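Local coordinates for protein mevalonate kinase (Staphylococcus aureus, PDB 2X7I) that probably catalyses the ATP-dependent phosphorylation of mevalonate to 5-phosphomevalonate, an early step of the mevalonate route to isoprenoids, at residues K155-Q160 / A164-T169. Numbering follows the deposited sequence.
Sequences KPVWFQ and AETLKT
Trp158 and Glu165 form the antiparallel hydrogen-bonded pair of a beta hairpin, Trp158 N giving to Glu165 O at 2.9 Å in a nearly straight bond (175°) and Glu165 N returning one to Trp158 O. Val157 with Thr166 and Phe159 with Ala164 are the flanking non-hydrogen-bonded pairs, and past the strand ends Leu167 N still reaches Pro156 O at 2.8 Å. The hairpin illustrates how alternation gives a two-stranded ribbon two different faces. On one, the aliphatic part of Glu165 lies alongside the indole, CG 4.0 Å from Trp158 CE3, before the chain bends at chi2 (-64°) and takes the carboxylate away. Leu167 CD2 nears the same CE3, while its CD1 meets Pro156 CB. The indole is tied along its own strand, NE1 bonding in the ring plane to a lone pair of Gln160 OE1 at 3.0 Å. On the other face Ala164 CB approaches Phe159 CD1 obliquely at 3.5 Å. At the open end Lys155 CB packs on Thr166 CG2, and a water bonded to Thr169 OG1 accepts a weak bond from Lys155 NZ. Strand 29-45 pairs with 157-160 on its other edge, so 163-166 extends the mixed sheet; helix 145-153 packs against the face that carries Val157 and Phe159, whereas helix 203-222 meets Trp158, Gln160 and Leu167.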
ATOM      1  N   LYS A 155       1.766 -12.056   2.944  1.00 49.71           N
ATOM      2  CA  LYS A 155       3.124 -12.468   2.601  1.00 49.91           C
ATOM      3  C   LYS A 155       3.681 -11.625   1.448  1.00 48.55           C
ATOM      4  O   LYS A 155       2.904 -11.040   0.672  1.00 47.17           O
ATOM      5  CB  LYS A 155       3.118 -13.939   2.224  1.00 51.06           C
ATOM      6  CG  LYS A 155       2.827 -14.865   3.399  1.00 53.44           C
ATOM      7  CD  LYS A 155       2.303 -16.216   2.922  1.00 55.38           C
ATOM      8  CE  LYS A 155       2.212 -17.221   4.067  1.00 58.32           C
ATOM      9  NZ  LYS A 155       1.554 -16.619   5.265  1.00 59.84           N
ATOM     10  N   PRO A 156       5.025 -11.549   1.328  1.00 48.59           N
ATOM     11  CA  PRO A 156       5.586 -10.846   0.185  1.00 47.69           C
ATOM     12  C   PRO A 156       5.289 -11.585  -1.113  1.00 47.54           C
ATOM     13  O   PRO A 156       5.209 -12.805  -1.111  1.00 49.03           O
ATOM     14  CB  PRO A 156       7.101 -10.833   0.468  1.00 48.34           C
ATOM     15  CG  PRO A 156       7.268 -11.221   1.864  1.00 49.36           C
ATOM     16  CD  PRO A 156       6.085 -12.075   2.204  1.00 50.20           C
ATOM     17  N   VAL A 157       5.106 -10.839  -2.196  1.00 46.70           N
ATOM     18  CA  VAL A 157       4.924 -11.398  -3.530  1.00 46.70           C
ATOM     19  C   VAL A 157       6.044 -10.872  -4.427  1.00 46.88           C
ATOM     20  O   VAL A 157       6.310  -9.677  -4.455  1.00 46.14           O
ATOM     21  CB  VAL A 157       3.569 -10.992  -4.137  1.00 46.06           C
ATOM     22  CG1 VAL A 157       3.486 -11.428  -5.606  1.00 46.36           C
ATOM     23  CG2 VAL A 157       2.418 -11.573  -3.318  1.00 44.99           C
ATOM     24  N   TRP A 158       6.687 -11.783  -5.149  1.00 48.15           N
ATOM     25  CA  TRP A 158       7.860 -11.489  -5.948  1.00 48.78           C
ATOM     26  C   TRP A 158       7.529 -11.798  -7.403  1.00 49.75           C
ATOM     27  O   TRP A 158       7.155 -12.933  -7.710  1.00 50.77           O
ATOM     28  CB  TRP A 158       9.032 -12.353  -5.451  1.00 50.12           C
ATOM     29  CG  TRP A 158      10.210 -12.443  -6.386  1.00 50.56           C
ATOM     30  CD1 TRP A 158      10.772 -11.424  -7.100  1.00 49.67           C
ATOM     31  CD2 TRP A 158      10.979 -13.618  -6.689  1.00 51.01           C
ATOM     32  NE1 TRP A 158      11.834 -11.896  -7.844  1.00 50.97           N
ATOM     33  CE2 TRP A 158      11.979 -13.237  -7.611  1.00 51.67           C
ATOM     34  CE3 TRP A 158      10.910 -14.957  -6.282  1.00 52.34           C
ATOM     35  CZ2 TRP A 158      12.918 -14.149  -8.123  1.00 53.60           C
ATOM     36  CZ3 TRP A 158      11.839 -15.865  -6.797  1.00 53.28           C
ATOM     37  CH2 TRP A 158      12.832 -15.455  -7.705  1.00 53.76           C
ATOM     38  N   PHE A 159       7.636 -10.786  -8.277  1.00 49.74           N
ATOM     39  CA  PHE A 159       7.520 -10.958  -9.736  1.00 50.70           C
ATOM     40  C   PHE A 159       8.909 -10.911 -10.367  1.00 52.29           C
ATOM     41  O   PHE A 159       9.709 -10.051 -10.012  1.00 52.00           O
ATOM     42  CB  PHE A 159       6.697  -9.813 -10.356  1.00 50.17           C
ATOM     43  CG  PHE A 159       5.182  -9.919 -10.174  1.00 49.09           C
ATOM     44  CD1 PHE A 159       4.597 -10.829  -9.292  1.00 48.32           C
ATOM     45  CD2 PHE A 159       4.350  -9.061 -10.888  1.00 47.18           C
ATOM     46  CE1 PHE A 159       3.209 -10.883  -9.145  1.00 48.66           C
ATOM     47  CE2 PHE A 159       2.972  -9.104 -10.741  1.00 47.99           C
ATOM     48  CZ  PHE A 159       2.394 -10.018  -9.868  1.00 47.74           C
ATOM     49  N   GLN A 160       9.187 -11.803 -11.322  1.00 54.59           N
ATOM     50  CA  GLN A 160      10.439 -11.768 -12.096  1.00 56.48           C
ATOM     51  C   GLN A 160      10.280 -12.473 -13.437  1.00 59.09           C
ATOM     52  O   GLN A 160       9.852 -13.631 -13.468  1.00 60.88           O
ATOM     53  CB  GLN A 160      11.560 -12.490 -11.346  1.00 57.06           C
ATOM     54  CG  GLN A 160      12.966 -12.149 -11.831  1.00 57.26           C
ATOM     55  CD  GLN A 160      13.482 -10.844 -11.245  1.00 55.79           C
ATOM     56  OE1 GLN A 160      13.296 -10.569 -10.061  1.00 54.38           O
ATOM     57  NE2 GLN A 160      14.128 -10.034 -12.076  1.00 55.01           N
ATOM     58  N   ALA A 164       6.039 -15.806 -11.087  1.00 54.04           N
ATOM     59  CA  ALA A 164       5.713 -15.068  -9.854  1.00 53.06           C
ATOM     60  C   ALA A 164       5.589 -16.035  -8.674  1.00 53.78           C
ATOM     61  O   ALA A 164       5.164 -17.175  -8.845  1.00 55.03           O
ATOM     62  CB  ALA A 164       4.429 -14.273 -10.021  1.00 51.72           C
ATOM     63  N   GLU A 165       5.983 -15.582  -7.484  1.00 53.44           N
ATOM     64  CA  GLU A 165       5.965 -16.434  -6.290  1.00 54.71           C
ATOM     65  C   GLU A 165       5.481 -15.657  -5.078  1.00 53.04           C
ATOM     66  O   GLU A 165       5.593 -14.433  -5.025  1.00 51.17           O
ATOM     67  CB  GLU A 165       7.361 -16.984  -5.977  1.00 56.36           C
ATOM     68  CG  GLU A 165       8.095 -17.629  -7.150  1.00 60.62           C
ATOM     69  CD  GLU A 165       7.408 -18.876  -7.685  1.00 66.12           C
ATOM     70  OE1 GLU A 165       7.621 -19.207  -8.878  1.00 69.43           O
ATOM     71  OE2 GLU A 165       6.666 -19.527  -6.913  1.00 69.35           O
ATOM     72  N   THR A 166       4.951 -16.388  -4.105  1.00 53.71           N
ATOM     73  CA  THR A 166       4.595 -15.825  -2.811  1.00 53.07           C
ATOM     74  C   THR A 166       5.617 -16.325  -1.818  1.00 54.09           C
ATOM     75  O   THR A 166       5.799 -17.525  -1.672  1.00 55.66           O
ATOM     76  CB  THR A 166       3.185 -16.248  -2.382  1.00 53.39           C
ATOM     77  OG1 THR A 166       2.227 -15.615  -3.237  1.00 51.84           O
ATOM     78  CG2 THR A 166       2.918 -15.839  -0.932  1.00 52.99           C
ATOM     79  N   LEU A 167       6.309 -15.405  -1.159  1.00 53.57           N
ATOM     80  CA  LEU A 167       7.384 -15.784  -0.238  1.00 54.94           C
ATOM     81  C   LEU A 167       6.814 -16.093   1.150  1.00 55.74           C
ATOM     82  O   LEU A 167       5.602 -16.008   1.369  1.00 55.34           O
ATOM     83  CB  LEU A 167       8.432 -14.668  -0.158  1.00 54.11           C
ATOM     84  CG  LEU A 167       8.989 -14.127  -1.488  1.00 53.62           C
ATOM     85  CD1 LEU A 167      10.038 -13.049  -1.241  1.00 51.58           C
ATOM     86  CD2 LEU A 167       9.573 -15.244  -2.358  1.00 54.17           C
ATOM     87  N   LYS A 168       7.686 -16.462   2.081  1.00 57.13           N
ATOM     88  CA  LYS A 168       7.284 -16.653   3.472  1.00 58.49           C
ATOM     89  C   LYS A 168       7.148 -15.292   4.152  1.00 57.49           C
ATOM     90  O   LYS A 168       7.638 -14.288   3.632  1.00 56.09           O
ATOM     91  CB  LYS A 168       8.299 -17.539   4.201  1.00 60.71           C
ATOM     92  CG  LYS A 168       8.273 -18.975   3.708  1.00 62.36           C
ATOM     93  CD  LYS A 168       9.635 -19.672   3.797  1.00 65.15           C
ATOM     94  CE  LYS A 168       9.743 -20.575   4.996  1.00 67.90           C
ATOM     95  NZ  LYS A 168      10.985 -21.393   4.938  1.00 71.45           N
ATOM     96  N   THR A 169       6.477 -15.264   5.306  1.00 58.30           N
ATOM     97  CA  THR A 169       6.220 -14.014   6.040  1.00 57.62           C
ATOM     98  C   THR A 169       7.474 -13.139   6.154  1.00 57.16           C
ATOM     99  O   THR A 169       8.569 -13.641   6.367  1.00 58.39           O
ATOM    100  CB  THR A 169       5.661 -14.300   7.467  1.00 59.35           C
ATOM    101  OG1 THR A 169       4.306 -14.746   7.367  1.00 59.62           O
ATOM    102  CG2 THR A 169       5.691 -13.046   8.343  1.00 59.00           C
TER
HETATM  103  O   HOH W   1       1.803 -13.889   7.232  1.00 42.22           O